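Side-chain contacts in glycoside hydrolase family 31 (Trueperella pyogenes, PDB 5I0F), which degrades the cyclic sugar cycloalternan as a family 31 glycoside hydrolase, probably by a retaining mechanism that passes through a covalent glycosyl-enzyme intermediate: residues Ser542-Gly547 and Arg669-Gly674; Ala582-Ile587 and Asp701-Glu706; Glu676-Pro681 and Tyr693-Gln698; Val682-Pro685 and Thr689-Thr692; Val714-Gly719 and Pro724-Val729. One frame throughout, in Å; residues are numbered along the deposited sequence.

Contact 1: Ser542-Gly547 and Arg669-Gly674; sequences SSITAG and RQYMLG
Ile-544 lays its branch methyl CG2 against the start of the Arg-669 side chain, the two side chains crossing at about a right angle. CG2 is 4.0 Å from CB of Arg-669 and just as close to that residue's carbonyl, Ile-544 CG2 to Arg-669 O being 3.9 Å. The methyl is turned away from its own backbone N and lies beside the carbonyl carbon (chi1 -62° for the CG1 branch), which carries it off the helix toward the 669-674 segment. The same CG2 comes up obliquely to the ring of Tyr-671, 4.3 Å from CD1. The next residue, Thr-545, uses its hydroxyl: OG1 sits 4.0 Å from CG of Arg-669, against the aliphatic part of the arginine.

Helix 537-551 belongs to the (beta/alpha)8 barrel of the family 31 catalytic domain, and 669-674 leads into strand 671-673 of the C-terminal beta domain, so this buried patch is part of the seam between the two. Tyr-671 adds to it by sending its hydroxyl to the carbonyl O of Phe-584, also in the catalytic-domain part of the chain, while Ile-544 additionally touches Pro-681 and Thr-683.

The polar end of Arg-669 crosses the seam through water. Its chain bends at chi3 (-61°), and NH2 donates to a water at 2.9 Å. That water lies 2.7 Å from OG1 of Thr-545, bridging the guanidinium to the helix.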
# COMPACT_ATOMS: atom_id res chain seq x y z
N SER A 542 -14.14 2.14 -5.65
CA SER A 542 -12.86 1.42 -5.53
C SER A 542 -12.46 1.18 -4.10
O SER A 542 -11.93 0.10 -3.76
CB SER A 542 -11.72 2.14 -6.26
OG SER A 542 -11.99 2.13 -7.65
N SER A 543 -12.74 2.16 -3.24
CA SER A 543 -12.40 2.06 -1.83
C SER A 543 -13.22 0.97 -1.13
O SER A 543 -12.68 0.26 -0.30
CB SER A 543 -12.48 3.42 -1.11
OG SER A 543 -11.65 4.43 -1.73
N ILE A 544 -14.49 0.82 -1.48
CA ILE A 544 -15.31 -0.29 -0.91
C ILE A 544 -14.67 -1.66 -1.27
O ILE A 544 -14.53 -2.53 -0.42
CB ILE A 544 -16.77 -0.23 -1.40
CG1 ILE A 544 -17.44 1.06 -0.93
CG2 ILE A 544 -17.57 -1.47 -0.92
CD1 ILE A 544 -18.74 1.39 -1.66
N THR A 545 -14.30 -1.81 -2.53
CA THR A 545 -13.60 -2.99 -3.01
C THR A 545 -12.30 -3.25 -2.25
O THR A 545 -12.01 -4.39 -1.82
CB THR A 545 -13.38 -2.90 -4.54
OG1 THR A 545 -14.66 -2.73 -5.18
CG2 THR A 545 -12.71 -4.14 -5.09
N ALA A 546 -11.54 -2.19 -2.04
CA ALA A 546 -10.29 -2.28 -1.29
C ALA A 546 -10.51 -2.82 0.13
O ALA A 546 -9.75 -3.68 0.58
CB ALA A 546 -9.59 -0.95 -1.27
N GLY A 547 -11.55 -2.36 0.80
CA GLY A 547 -11.80 -2.80 2.17
C GLY A 547 -12.26 -4.25 2.27
O GLY A 547 -11.83 -4.97 3.16
N ARG A 669 -20.32 -5.03 -4.19
CA ARG A 669 -20.09 -3.91 -3.25
C ARG A 669 -21.14 -3.82 -2.13
O ARG A 669 -21.25 -2.78 -1.45
CB ARG A 669 -19.93 -2.58 -4.01
CG ARG A 669 -18.60 -2.50 -4.77
CD ARG A 669 -18.35 -1.11 -5.35
NE ARG A 669 -19.42 -0.80 -6.29
CZ ARG A 669 -19.40 -1.02 -7.61
NH1 ARG A 669 -20.48 -0.72 -8.34
NH2 ARG A 669 -18.32 -1.50 -8.23
N GLN A 670 -21.91 -4.89 -1.90
CA GLN A 670 -22.54 -5.07 -0.58
C GLN A 670 -21.64 -5.97 0.23
O GLN A 670 -20.87 -6.76 -0.31
CB GLN A 670 -23.98 -5.62 -0.58
CG GLN A 670 -24.51 -6.24 -1.83
CD GLN A 670 -25.95 -6.74 -1.72
OE1 GLN A 670 -26.84 -6.20 -2.36
NE2 GLN A 670 -26.16 -7.80 -0.96
N TYR A 671 -21.74 -5.83 1.55
CA TYR A 671 -20.91 -6.59 2.44
C TYR A 671 -21.57 -6.69 3.81
O TYR A 671 -22.43 -5.89 4.15
CB TYR A 671 -19.53 -5.94 2.55
CG TYR A 671 -19.53 -4.54 3.13
CD1 TYR A 671 -19.72 -3.42 2.31
CD2 TYR A 671 -19.35 -4.34 4.50
CE1 TYR A 671 -19.74 -2.14 2.84
CE2 TYR A 671 -19.34 -3.07 5.04
CZ TYR A 671 -19.54 -1.97 4.21
OH TYR A 671 -19.57 -0.69 4.75
N MET A 672 -21.12 -7.66 4.59
CA MET A 672 -21.53 -7.80 5.96
C MET A 672 -20.57 -6.98 6.83
O MET A 672 -19.34 -6.95 6.58
CB MET A 672 -21.53 -9.28 6.38
CG MET A 672 -22.47 -10.18 5.58
SD MET A 672 -24.21 -9.72 5.75
CE MET A 672 -24.49 -9.95 7.51
N LEU A 673 -21.12 -6.31 7.84
CA LEU A 673 -20.33 -5.70 8.88
C LEU A 673 -20.55 -6.57 10.09
O LEU A 673 -21.59 -6.47 10.73
CB LEU A 673 -20.76 -4.26 9.17
CG LEU A 673 -19.88 -3.53 10.19
CD1 LEU A 673 -18.49 -3.30 9.63
CD2 LEU A 673 -20.51 -2.22 10.59
N GLY A 674 -19.59 -7.44 10.39
CA GLY A 674 -19.81 -8.50 11.37
C GLY A 674 -20.87 -9.50 10.94
O GLY A 674 -21.20 -9.61 9.76
O HOH W 1 -15.54 -1.48 -7.46

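Contact 2: Ala582-Ile587 and Asp701-Glu706; sequences ATFMPI and DYWSGE
OD1 of Asp-701 is gripped by two backbone N-H groups of its own loop, and that loop presents the aromatic pair Tyr-702 and Trp-703 to Phe-584. The N of Trp-703 donates to Asp-701 OD1 at 2.9 Å and the N of Ser-704 at 3.0 Å. They arrive from opposite faces of the carboxylate plane, the first well above it (35°), the second on the anti side. The other oxygen, OD2, is salt-bridged to Arg-716, so both carboxylate oxygens are engaged and the group can hardly turn; Arg-716 probably favours the charged form of the aspartate.

This is an Asx turn within a wider Asx motif, closing the hairpin between strands 698-701 and 707-709 in the C-terminal domain. An ST turn follows, Ser-704 OG accepting from the N of Glu-706.

Across the contact, Phe-584, just past helix 572-583 of the catalytic barrel, pushes its edge at one face of Tyr-702. The T-shaped pair has centroids 5.6 Å apart and planes at 88°. CZ of Phe-584 leads, 4.1 Å from CE2 of Tyr-702, and also meets Trp-703 CZ2 at 4.2 Å. CD2 of Tyr-702 in turn lies over the centre of the Trp-703 ring. The indole NE1 is bonded to the carbonyl O of Ile-723, and Leu-632 of helix 617-646 touches both Phe-584 and Tyr-702.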
# COMPACT_ATOMS: atom_id res chain seq x y z
N ALA A 582 -18.89 5.20 5.47
CA ALA A 582 -17.77 5.11 6.39
C ALA A 582 -18.21 4.78 7.81
O ALA A 582 -17.46 4.15 8.56
CB ALA A 582 -16.95 6.41 6.37
N THR A 583 -19.44 5.18 8.16
CA THR A 583 -20.05 4.88 9.46
C THR A 583 -20.16 3.36 9.71
O THR A 583 -20.14 2.92 10.86
CB THR A 583 -21.42 5.59 9.56
OG1 THR A 583 -21.22 6.99 9.46
CG2 THR A 583 -22.15 5.32 10.86
N PHE A 584 -20.29 2.58 8.64
CA PHE A 584 -20.42 1.13 8.72
C PHE A 584 -19.19 0.39 8.16
O PHE A 584 -19.34 -0.65 7.51
CB PHE A 584 -21.70 0.68 7.98
CG PHE A 584 -22.95 1.18 8.64
CD1 PHE A 584 -23.47 2.42 8.33
CD2 PHE A 584 -23.57 0.42 9.61
CE1 PHE A 584 -24.61 2.89 8.97
CE2 PHE A 584 -24.72 0.87 10.25
CZ PHE A 584 -25.23 2.11 9.93
N MET A 585 -18.00 0.93 8.43
CA MET A 585 -16.73 0.31 8.12
C MET A 585 -15.84 0.26 9.35
O MET A 585 -16.14 0.93 10.34
CB MET A 585 -16.04 1.05 6.97
CG MET A 585 -16.79 0.90 5.65
SD MET A 585 -16.19 1.93 4.29
CE MET A 585 -17.46 1.68 3.07
N PRO A 586 -14.75 -0.55 9.31
CA PRO A 586 -14.00 -0.77 10.57
C PRO A 586 -13.39 0.50 11.19
O PRO A 586 -13.62 0.76 12.36
CB PRO A 586 -12.92 -1.79 10.16
CG PRO A 586 -13.52 -2.49 8.96
CD PRO A 586 -14.28 -1.43 8.23
N ILE A 587 -12.70 1.31 10.36
CA ILE A 587 -12.12 2.58 10.80
C ILE A 587 -12.75 3.71 10.00
O ILE A 587 -12.75 3.68 8.76
CB ILE A 587 -10.59 2.61 10.64
CG1 ILE A 587 -9.94 1.41 11.33
CG2 ILE A 587 -10.02 3.93 11.12
CD1 ILE A 587 -10.12 1.35 12.82
N ASP A 701 -35.02 -3.79 8.48
CA ASP A 701 -34.49 -2.48 8.09
C ASP A 701 -33.95 -1.79 9.33
O ASP A 701 -34.63 -1.69 10.35
CB ASP A 701 -35.54 -1.61 7.43
CG ASP A 701 -34.95 -0.37 6.76
OD1 ASP A 701 -34.77 0.67 7.44
OD2 ASP A 701 -34.67 -0.42 5.55
N TYR A 702 -32.70 -1.33 9.24
CA TYR A 702 -32.02 -0.71 10.38
C TYR A 702 -32.71 0.56 10.87
O TYR A 702 -32.64 0.88 12.07
CB TYR A 702 -30.60 -0.38 9.96
CG TYR A 702 -29.68 0.00 11.08
CD1 TYR A 702 -29.05 -0.99 11.83
CD2 TYR A 702 -29.40 1.34 11.36
CE1 TYR A 702 -28.17 -0.65 12.84
CE2 TYR A 702 -28.53 1.68 12.38
CZ TYR A 702 -27.91 0.67 13.10
OH TYR A 702 -27.03 0.95 14.12
N TRP A 703 -33.35 1.27 9.94
CA TRP A 703 -33.87 2.61 10.19
C TRP A 703 -35.37 2.60 10.53
O TRP A 703 -35.79 3.36 11.39
CB TRP A 703 -33.62 3.51 8.97
CG TRP A 703 -32.22 3.42 8.46
CD1 TRP A 703 -31.79 2.74 7.36
CD2 TRP A 703 -31.07 4.00 9.06
NE1 TRP A 703 -30.42 2.88 7.22
CE2 TRP A 703 -29.96 3.64 8.27
CE3 TRP A 703 -30.86 4.80 10.20
CZ2 TRP A 703 -28.67 4.05 8.56
CZ3 TRP A 703 -29.58 5.21 10.49
CH2 TRP A 703 -28.50 4.83 9.67
N SER A 704 -36.14 1.74 9.87
CA SER A 704 -37.60 1.74 9.99
C SER A 704 -38.18 0.54 10.72
O SER A 704 -39.38 0.55 11.02
CB SER A 704 -38.23 1.79 8.60
OG SER A 704 -38.01 0.57 7.91
N GLY A 705 -37.38 -0.51 10.95
CA GLY A 705 -37.88 -1.76 11.52
C GLY A 705 -38.61 -2.70 10.57
O GLY A 705 -38.95 -3.81 10.96
N GLU A 706 -38.81 -2.30 9.31
CA GLU A 706 -39.56 -3.09 8.33
C GLU A 706 -38.87 -4.43 8.05
O GLU A 706 -37.66 -4.49 7.79
CB GLU A 706 -39.68 -2.31 7.01
CG GLU A 706 -40.74 -2.84 6.06
CD GLU A 706 -40.51 -2.44 4.61
OE1 GLU A 706 -39.54 -1.71 4.29
OE2 GLU A 706 -41.31 -2.88 3.76

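Contact 3: Glu676-Pro681 and Tyr693-Gln698; sequences ELLINP and YLPEGQ
The backbones of 676-681 and 693-698 stand well apart, their nearest CA atoms, those of Leu-678 and Leu-694, 8.3 Å from each other, so they are layered rather than paired as strands. Side chains fill the gap, and one methyl does most of the work: CD2 of Leu-678. With CG swung away from the backbone N (chi1 179°), the leucine reaches straight out of its strand to the other layer. There CD2 meets three groups. Leu-678 CD2 comes within 3.6 Å of the carbonyl O of Tyr-693. The same CD2 of Leu-678 is 3.9 Å from the matching methyl CD2 of Leu-694, and 3.8 Å from CD of Pro-695, whose side chain and the leucine's reach toward each other.

The Tyr-693 carbonyl has a polar partner as well, since Gln-670 NE2 donates to it. The tyrosine ring itself leads away from the contact, and its hydroxyl bonds to Asp-661.

Strand 677-679 runs between 671-673 and 725-728 in the antiparallel sheet of the C-terminal domain, while strand 689-694 pairs with 712-717 in a separate two-stranded sheet. Leu-678 thus joins the two sheets; Met-672 and Met-654 pack on it, and Tyr-726 lies against Leu-694.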
# COMPACT_ATOMS: atom_id res chain seq x y z
N GLU A 676 -24.13 -9.63 11.76
CA GLU A 676 -25.56 -9.28 11.82
C GLU A 676 -26.05 -8.22 10.82
O GLU A 676 -27.25 -8.19 10.52
CB GLU A 676 -25.94 -8.85 13.24
CG GLU A 676 -25.54 -9.84 14.34
CD GLU A 676 -26.16 -11.23 14.18
OE1 GLU A 676 -27.27 -11.35 13.60
OE2 GLU A 676 -25.55 -12.22 14.63
N LEU A 677 -25.16 -7.39 10.30
CA LEU A 677 -25.56 -6.25 9.48
C LEU A 677 -25.09 -6.40 8.05
O LEU A 677 -23.91 -6.65 7.79
CB LEU A 677 -25.01 -4.95 10.06
CG LEU A 677 -25.45 -4.57 11.48
CD1 LEU A 677 -24.81 -3.26 11.86
CD2 LEU A 677 -26.96 -4.51 11.61
N LEU A 678 -26.03 -6.26 7.11
CA LEU A 678 -25.73 -6.23 5.69
C LEU A 678 -25.75 -4.77 5.22
O LEU A 678 -26.78 -4.09 5.38
CB LEU A 678 -26.78 -7.06 4.92
CG LEU A 678 -26.63 -7.13 3.39
CD1 LEU A 678 -25.22 -7.46 3.00
CD2 LEU A 678 -27.57 -8.18 2.81
N ILE A 679 -24.63 -4.31 4.65
CA ILE A 679 -24.47 -2.91 4.26
C ILE A 679 -24.46 -2.77 2.74
O ILE A 679 -23.82 -3.56 2.06
CB ILE A 679 -23.14 -2.30 4.76
CG1 ILE A 679 -22.77 -2.79 6.18
CG2 ILE A 679 -23.17 -0.78 4.66
CD1 ILE A 679 -23.81 -2.51 7.24
N ASN A 680 -25.09 -1.73 2.21
CA ASN A 680 -25.08 -1.48 0.78
C ASN A 680 -24.97 0.01 0.46
O ASN A 680 -26.00 0.68 0.21
CB ASN A 680 -26.29 -2.11 0.09
CG ASN A 680 -26.18 -2.08 -1.43
OD1 ASN A 680 -25.12 -1.75 -1.98
ND2 ASN A 680 -27.28 -2.42 -2.11
N PRO A 681 -23.73 0.55 0.49
CA PRO A 681 -23.48 1.97 0.20
C PRO A 681 -24.10 2.46 -1.10
O PRO A 681 -24.13 1.72 -2.10
CB PRO A 681 -21.95 2.04 0.11
CG PRO A 681 -21.47 0.93 1.00
CD PRO A 681 -22.45 -0.17 0.75
N TYR A 693 -29.52 -7.09 -2.69
CA TYR A 693 -29.83 -8.52 -2.64
C TYR A 693 -29.75 -9.01 -1.20
O TYR A 693 -28.70 -8.86 -0.54
CB TYR A 693 -28.93 -9.38 -3.56
CG TYR A 693 -29.28 -10.85 -3.43
CD1 TYR A 693 -30.49 -11.35 -3.95
CD2 TYR A 693 -28.46 -11.73 -2.72
CE1 TYR A 693 -30.84 -12.69 -3.79
CE2 TYR A 693 -28.79 -13.07 -2.57
CZ TYR A 693 -29.99 -13.54 -3.10
OH TYR A 693 -30.32 -14.85 -2.93
N LEU A 694 -30.85 -9.60 -0.71
CA LEU A 694 -30.87 -10.23 0.60
C LEU A 694 -30.74 -11.73 0.43
O LEU A 694 -31.51 -12.33 -0.32
CB LEU A 694 -32.18 -9.94 1.35
CG LEU A 694 -32.51 -8.49 1.63
CD1 LEU A 694 -33.89 -8.41 2.27
CD2 LEU A 694 -31.45 -7.86 2.52
N PRO A 695 -29.78 -12.34 1.12
CA PRO A 695 -29.72 -13.81 1.13
C PRO A 695 -30.79 -14.42 2.05
O PRO A 695 -31.48 -13.68 2.75
CB PRO A 695 -28.29 -14.11 1.61
CG PRO A 695 -27.81 -12.88 2.28
CD PRO A 695 -28.68 -11.72 1.89
N GLU A 696 -30.90 -15.75 2.05
CA GLU A 696 -31.98 -16.45 2.77
C GLU A 696 -31.98 -16.09 4.26
O GLU A 696 -30.93 -15.84 4.85
CB GLU A 696 -31.85 -17.97 2.63
CG GLU A 696 -32.03 -18.52 1.21
CD GLU A 696 -33.48 -18.58 0.75
OE1 GLU A 696 -34.37 -19.09 1.49
OE2 GLU A 696 -33.74 -18.14 -0.39
N GLY A 697 -33.18 -16.07 4.84
CA GLY A 697 -33.40 -15.66 6.23
C GLY A 697 -34.25 -14.41 6.26
O GLY A 697 -34.55 -13.84 5.21
N GLN A 698 -34.63 -13.98 7.46
CA GLN A 698 -35.39 -12.73 7.63
C GLN A 698 -34.46 -11.57 8.00
O GLN A 698 -33.49 -11.73 8.74
CB GLN A 698 -36.51 -12.88 8.67
CG GLN A 698 -37.83 -13.36 8.09
CD GLN A 698 -37.66 -14.60 7.25
OE1 GLN A 698 -36.96 -15.53 7.67
NE2 GLN A 698 -38.28 -14.63 6.06

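Contact 4: Val682-Pro685 and Thr689-Thr692; sequences VTAP and TWTT
Trp-690 reaches from its strand across to the loop 682-685, its CG set opposite the main-chain N (chi1 -156°). From CB the side chain goes first to CG, which lies 4.0 Å from CG2 of Val-682. The same methyl stands about as near CD1. At the middle of the indole CE2 meets the backbone of Val-682, its CA 3.8 Å away. That CA rides over the face of the six-membered ring, 4.0 Å from the centroid and 20° off the normal, a CH-pi contact. CE3 takes the other valine methyl, CG1. Farther out CZ2 touches OG1 of Thr-683 at 3.6 Å, a side chain crossing the indole at about a right angle. At the far rim CZ3 is 4.1 Å from CB of Ala-684, and CH2 comes as close to the backbone N of Thr-683 as 3.6 Å. The backbone N of Ala-684, buried here, finds no polar partner in the model.

NE1 makes a weak hydrogen bond to OD1 of Asn-680, while Val-718 also touches the indole. The arrangement is a tryptophan of a beta strand folded back over the connection that precedes it, here the link between strands 677-679 and 689-694 of the C-terminal beta domain; Thr-683 of this link also touches the barrel helix 537-551.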
# COMPACT_ATOMS: atom_id res chain seq x y z
N VAL A 682 -24.57 3.71 -1.09
CA VAL A 682 -25.18 4.33 -2.27
C VAL A 682 -24.06 5.05 -3.02
O VAL A 682 -23.54 6.04 -2.53
CB VAL A 682 -26.29 5.31 -1.86
CG1 VAL A 682 -26.92 5.99 -3.08
CG2 VAL A 682 -27.35 4.56 -1.06
N THR A 683 -23.71 4.54 -4.19
CA THR A 683 -22.49 4.93 -4.89
C THR A 683 -22.69 5.63 -6.22
O THR A 683 -21.75 5.74 -7.02
CB THR A 683 -21.61 3.69 -5.12
OG1 THR A 683 -22.32 2.72 -5.88
CG2 THR A 683 -21.19 3.08 -3.78
N ALA A 684 -23.90 6.10 -6.48
CA ALA A 684 -24.19 6.83 -7.70
C ALA A 684 -24.85 8.19 -7.39
O ALA A 684 -25.74 8.24 -6.53
CB ALA A 684 -25.08 6.00 -8.62
N PRO A 685 -24.43 9.27 -8.09
CA PRO A 685 -25.12 10.53 -7.88
C PRO A 685 -26.56 10.50 -8.38
O PRO A 685 -26.86 9.82 -9.37
CB PRO A 685 -24.30 11.54 -8.70
CG PRO A 685 -23.58 10.73 -9.72
CD PRO A 685 -23.36 9.38 -9.10
N THR A 689 -33.65 5.82 -5.00
CA THR A 689 -33.85 4.48 -4.46
C THR A 689 -32.59 3.64 -4.69
O THR A 689 -31.74 4.01 -5.49
CB THR A 689 -35.09 3.75 -5.06
OG1 THR A 689 -34.80 3.33 -6.39
CG2 THR A 689 -36.33 4.64 -5.08
N TRP A 690 -32.49 2.53 -3.98
CA TRP A 690 -31.32 1.65 -4.06
C TRP A 690 -31.77 0.23 -3.79
O TRP A 690 -32.57 -0.01 -2.88
CB TRP A 690 -30.26 2.07 -3.03
CG TRP A 690 -28.81 1.67 -3.37
CD1 TRP A 690 -28.03 0.79 -2.69
CD2 TRP A 690 -28.02 2.16 -4.44
NE1 TRP A 690 -26.79 0.71 -3.26
CE2 TRP A 690 -26.76 1.54 -4.34
CE3 TRP A 690 -28.24 3.09 -5.47
CZ2 TRP A 690 -25.72 1.80 -5.25
CZ3 TRP A 690 -27.20 3.35 -6.37
CH2 TRP A 690 -25.96 2.71 -6.25
N THR A 691 -31.23 -0.71 -4.57
CA THR A 691 -31.60 -2.10 -4.48
C THR A 691 -30.50 -2.95 -3.85
O THR A 691 -29.34 -2.82 -4.20
CB THR A 691 -31.99 -2.60 -5.89
OG1 THR A 691 -33.19 -1.90 -6.29
CG2 THR A 691 -32.26 -4.07 -5.88
N THR A 692 -30.90 -3.83 -2.94
CA THR A 692 -30.01 -4.72 -2.22
C THR A 692 -30.46 -6.18 -2.41
O THR A 692 -31.66 -6.46 -2.33
CB THR A 692 -30.04 -4.32 -0.73
OG1 THR A 692 -29.58 -2.97 -0.62
CG2 THR A 692 -29.17 -5.20 0.13

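Contact 5: Val714-Gly719 and Pro724-Val729; sequences VTRAVG and PVYRRV
Val-714 and Tyr-726 face each other between two sheets of the C-terminal beta domain: strand 712-717 pairs with 689-694 in the small sheet, and strand 725-728 lies between 677-679 and 698-701 in the larger one. The chain turns from one sheet to the other in between.

Van der Waals contacts come first. Val-714 CG2 lies 3.7 Å from CZ of Tyr-726, an apolar contact made obliquely to the ring, and 3.4 Å from its OH. Tyr-726 gets there by pointing CG away from its carbonyl carbon (chi1 -61°) and stretching its ring toward the small sheet, where OH also reaches CB of Arg-716 at 3.7 Å. Nearer the turn the contact is again apolar: Val-718 crosses Pro-724 at about a right angle, CG1 against CG of the proline at 3.6 Å. Val-682 packs on the same proline.

The polar end of Arg-716 is held by its own segment and by Asp-701. Its chain leaves the strand extended, then bends at chi2 (64°), so that the guanidinium leans over toward the next residue. Arg-716 NH1 donates to the carbonyl O of Ala-717 at 2.9 Å, a bent bond, the carbonyl O standing 30° out of the guanidinium plane, and NE forms a salt bridge with Asp-701 in the hairpin 698-709.

Water supplies the remaining link. One molecule lies in the plane of the Tyr-726 ring, 2.6 Å from OH, and gives a weak hydrogen bond to the carbonyl O of Thr-715.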
# COMPACT_ATOMS: atom_id res chain seq x y z
N VAL A 714 -34.50 -6.30 -2.77
CA VAL A 714 -35.40 -5.32 -2.15
C VAL A 714 -34.96 -3.91 -2.53
O VAL A 714 -33.76 -3.68 -2.72
CB VAL A 714 -35.48 -5.46 -0.62
CG1 VAL A 714 -36.06 -6.81 -0.26
CG2 VAL A 714 -34.12 -5.28 0.05
N THR A 715 -35.92 -2.99 -2.63
CA THR A 715 -35.65 -1.60 -2.97
C THR A 715 -36.03 -0.68 -1.79
O THR A 715 -37.00 -0.91 -1.10
CB THR A 715 -36.35 -1.22 -4.28
OG1 THR A 715 -35.83 -2.04 -5.33
CG2 THR A 715 -36.11 0.24 -4.65
N ARG A 716 -35.21 0.35 -1.58
CA ARG A 716 -35.27 1.23 -0.40
C ARG A 716 -35.16 2.66 -0.92
O ARG A 716 -34.25 2.95 -1.70
CB ARG A 716 -34.04 0.93 0.49
CG ARG A 716 -33.86 1.73 1.78
CD ARG A 716 -35.00 1.42 2.68
NE ARG A 716 -34.92 1.86 4.07
CZ ARG A 716 -35.29 3.05 4.53
NH1 ARG A 716 -35.57 4.07 3.74
NH2 ARG A 716 -35.31 3.21 5.84
N ALA A 717 -36.08 3.53 -0.49
CA ALA A 717 -35.87 4.98 -0.61
C ALA A 717 -34.55 5.37 0.10
O ALA A 717 -34.31 4.94 1.23
CB ALA A 717 -37.04 5.74 0.01
N VAL A 718 -33.72 6.20 -0.54
CA VAL A 718 -32.44 6.61 0.05
C VAL A 718 -32.22 8.14 0.08
O VAL A 718 -31.39 8.69 -0.65
CB VAL A 718 -31.24 5.88 -0.61
CG1 VAL A 718 -31.22 4.42 -0.18
CG2 VAL A 718 -31.25 5.99 -2.12
N GLY A 719 -32.96 8.81 0.96
CA GLY A 719 -32.61 10.18 1.32
C GLY A 719 -31.19 10.18 1.90
O GLY A 719 -30.65 9.12 2.24
N PRO A 724 -28.65 2.00 3.00
CA PRO A 724 -29.32 0.72 3.20
C PRO A 724 -28.51 -0.25 4.08
O PRO A 724 -27.35 -0.57 3.78
CB PRO A 724 -29.50 0.18 1.78
CG PRO A 724 -29.53 1.40 0.92
CD PRO A 724 -28.56 2.34 1.57
N VAL A 725 -29.13 -0.66 5.17
CA VAL A 725 -28.53 -1.51 6.17
C VAL A 725 -29.63 -2.42 6.66
O VAL A 725 -30.70 -1.93 7.05
CB VAL A 725 -27.95 -0.71 7.37
CG1 VAL A 725 -27.52 -1.66 8.50
CG2 VAL A 725 -26.77 0.15 6.93
N TYR A 726 -29.36 -3.73 6.64
CA TYR A 726 -30.34 -4.74 7.06
C TYR A 726 -29.74 -5.60 8.16
O TYR A 726 -28.58 -6.00 8.06
CB TYR A 726 -30.75 -5.59 5.86
CG TYR A 726 -31.40 -4.77 4.77
CD1 TYR A 726 -30.63 -4.14 3.81
CD2 TYR A 726 -32.80 -4.59 4.73
CE1 TYR A 726 -31.21 -3.38 2.80
CE2 TYR A 726 -33.40 -3.83 3.72
CZ TYR A 726 -32.61 -3.22 2.76
OH TYR A 726 -33.15 -2.45 1.76
N ARG A 727 -30.51 -5.83 9.23
CA ARG A 727 -30.06 -6.64 10.36
C ARG A 727 -30.74 -7.99 10.34
O ARG A 727 -31.96 -8.05 10.16
CB ARG A 727 -30.39 -5.94 11.68
CG ARG A 727 -29.92 -6.69 12.94
CD ARG A 727 -30.64 -6.21 14.20
NE ARG A 727 -30.40 -4.80 14.38
CZ ARG A 727 -31.30 -3.85 14.65
NH1 ARG A 727 -32.60 -4.10 14.84
NH2 ARG A 727 -30.86 -2.59 14.75
N ARG A 728 -29.98 -9.06 10.56
CA ARG A 728 -30.58 -10.40 10.64
C ARG A 728 -31.63 -10.43 11.73
O ARG A 728 -31.43 -9.87 12.81
CB ARG A 728 -29.55 -11.47 10.97
CG ARG A 728 -28.51 -11.71 9.88
CD ARG A 728 -27.80 -13.05 10.05
NE ARG A 728 -27.25 -13.24 11.40
CZ ARG A 728 -26.55 -14.31 11.79
NH1 ARG A 728 -26.29 -15.29 10.93
NH2 ARG A 728 -26.09 -14.41 13.03
N VAL A 729 -32.77 -11.05 11.44
CA VAL A 729 -33.84 -11.16 12.42
C VAL A 729 -33.55 -12.38 13.28
O VAL A 729 -33.58 -13.49 12.81
CB VAL A 729 -35.23 -11.26 11.75
CG1 VAL A 729 -36.31 -11.68 12.75
CG2 VAL A 729 -35.58 -9.92 11.11
O HOH W 2 -35.69 -2.31 1.51

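In the fold
Going from the N terminus, helix 537-551 opens contact 1 and the end of helix 572-583 opens contact 2. Contact 1 closes at 669-674 and contact 2 only at 701-706, so the two long loops cross; both tie the catalytic barrel to the C-terminal beta domain. Contact 3 closes a short loop at 693-698, with the still shorter contact 4 inside it, and both fall within the span of contact 2. Contact 5 follows in series and makes the last turn between the sheets. Contacts 3 and 5, centres about 8 Å apart, join the same two sheets, while contact 4 folds the connection between strands 677-679 and 689-694 onto the latter.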